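Local coordinates for CocE/NonD family hydrolase (Staphylococcus aureus subsp. aureus COL, PDB 3III), which is probably a serine hydrolase of the alpha/beta-hydrolase fold, related to cocaine esterase and X-Pro dipeptidyl-peptidases, whose natural substrate is not established, at residues H25-V28 with G34-E37. Residues are numbered along the deposited sequence; the frame is centred on the assembly and turned at random. Where two conformers were deposited one is given.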
loop_
_atom_site.group_PDB
_atom_site.type_symbol
_atom_site.label_atom_id
_atom_site.label_comp_id
_atom_site.label_asym_id
_atom_site.label_seq_id
_atom_site.Cartn_x
_atom_site.Cartn_y
_atom_site.Cartn_z
ATOM N N HIS A 25 15.877 -6.939 31.832
ATOM C CA HIS A 25 15.049 -5.857 32.336
ATOM C C HIS A 25 15.561 -4.597 31.740
ATOM O O HIS A 25 16.725 -4.267 31.919
ATOM C CB HIS A 25 15.096 -5.813 33.830
ATOM C CG HIS A 25 14.456 -6.997 34.457
ATOM N ND1 HIS A 25 13.151 -6.993 34.895
ATOM C CD2 HIS A 25 14.937 -8.241 34.704
ATOM C CE1 HIS A 25 12.853 -8.180 35.402
ATOM N NE2 HIS A 25 13.921 -8.954 35.302
ATOM N N ILE A 26 14.721 -3.920 30.973
ATOM C CA ILE A 26 15.133 -2.746 30.252
ATOM C C ILE A 26 14.227 -1.569 30.605
ATOM O O ILE A 26 13.179 -1.752 31.227
ATOM C CB ILE A 26 15.122 -3.011 28.730
ATOM C CG1 ILE A 26 13.698 -3.132 28.225
ATOM C CG2 ILE A 26 15.932 -4.292 28.429
ATOM C CD1 ILE A 26 13.524 -2.923 26.704
ATOM N N VAL A 27 14.670 -0.381 30.216
ATOM C CA VAL A 27 13.899 0.856 30.343
ATOM C C VAL A 27 13.812 1.457 28.921
ATOM O O VAL A 27 14.848 1.743 28.307
ATOM C CB VAL A 27 14.579 1.839 31.335
ATOM C CG1 VAL A 27 13.878 3.177 31.417
ATOM C CG2 VAL A 27 14.712 1.209 32.756
ATOM N N VAL A 28 12.593 1.712 28.462
ATOM C CA VAL A 28 12.294 2.130 27.076
ATOM C C VAL A 28 12.022 3.624 27.095
ATOM O O VAL A 28 11.362 4.114 27.997
ATOM C CB VAL A 28 11.060 1.328 26.476
ATOM C CG1 VAL A 28 10.573 1.924 25.078
ATOM C CG2 VAL A 28 11.396 -0.144 26.346
ATOM N N GLY A 34 7.015 8.342 28.745
ATOM C CA GLY A 34 8.278 8.585 29.444
ATOM C C GLY A 34 9.146 7.319 29.600
ATOM O O GLY A 34 9.097 6.408 28.778
ATOM N N ASN A 35 9.951 7.263 30.660
ATOM C CA ASN A 35 10.803 6.100 30.876
ATOM C C ASN A 35 10.017 4.894 31.414
ATOM O O ASN A 35 9.509 4.918 32.555
ATOM C CB ASN A 35 11.910 6.410 31.839
ATOM C CG ASN A 35 12.927 7.357 31.260
ATOM O OD1 ASN A 35 12.865 7.700 30.079
ATOM N ND2 ASN A 35 13.797 7.855 32.102
ATOM N N GLN A 36 9.946 3.843 30.611
ATOM C CA GLN A 36 9.088 2.697 30.943
ATOM C C GLN A 36 9.872 1.400 31.090
ATOM O O GLN A 36 10.460 0.902 30.125
ATOM C CB GLN A 36 8.030 2.534 29.845
ATOM C CG GLN A 36 6.971 3.601 29.894
ATOM C CD GLN A 36 6.036 3.450 31.048
ATOM O OE1 GLN A 36 5.805 2.337 31.488
ATOM N NE2 GLN A 36 5.505 4.566 31.566
ATOM N N GLU A 37 9.847 0.857 32.294
ATOM C CA GLU A 37 10.441 -0.440 32.631
ATOM C C GLU A 37 9.594 -1.610 32.103
ATOM O O GLU A 37 8.392 -1.617 32.205
ATOM C CB GLU A 37 10.512 -0.613 34.168
ATOM C CG GLU A 37 11.186 0.473 34.951
ATOM C CD GLU A 37 10.784 0.516 36.470
ATOM O OE1 GLU A 37 9.887 1.338 36.881
ATOM O OE2 GLU A 37 11.405 -0.252 37.245
#
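The carbonyl oxygen of Gln36 takes the amide of Val28, N to O 2.8 Å, and also meets a backbone CH, Val27 CA lying 3.4 Å from Gln36 O. The amide stands above the carbonyl plane, yet its N-H still aims well at the oxygen, at 163°. In the return bond Gln36 N reaches Val28 O at 3.0 Å, this time in the carbonyl plane and nearly straight at 169°. Together the two close the ring of an antiparallel hydrogen-bonded pair. Its neighbour, Val27 with Glu37, is a non-hydrogen-bonded pair whose CA atoms come within 4.3 Å, and here Glu37 CA offers its hydrogen to Ile26 O at 3.3 Å.

Side chains sort onto two faces. On that of Val27 and Glu37, the valine's CG1, set anti to its own amide nitrogen (chi1 175°), extends to Asn35 CB at 3.8 Å. On the other face Val28 CB lies 3.7 Å from Gln36 O, beside the bond. The Gln36 side chain turns aside from the neighbouring strand, its NE2 bonding to the carbonyls of Tyr33 and His4. Beyond the pair, Ile26 continues the backbone pairing with Met38. This is the beta hairpin of strands 22-30 and 36-47, which forms the outer antiparallel edge of the mixed sheet, with 22-30 outermost, consistent with an alpha/beta-hydrolase sheet extended by one strand.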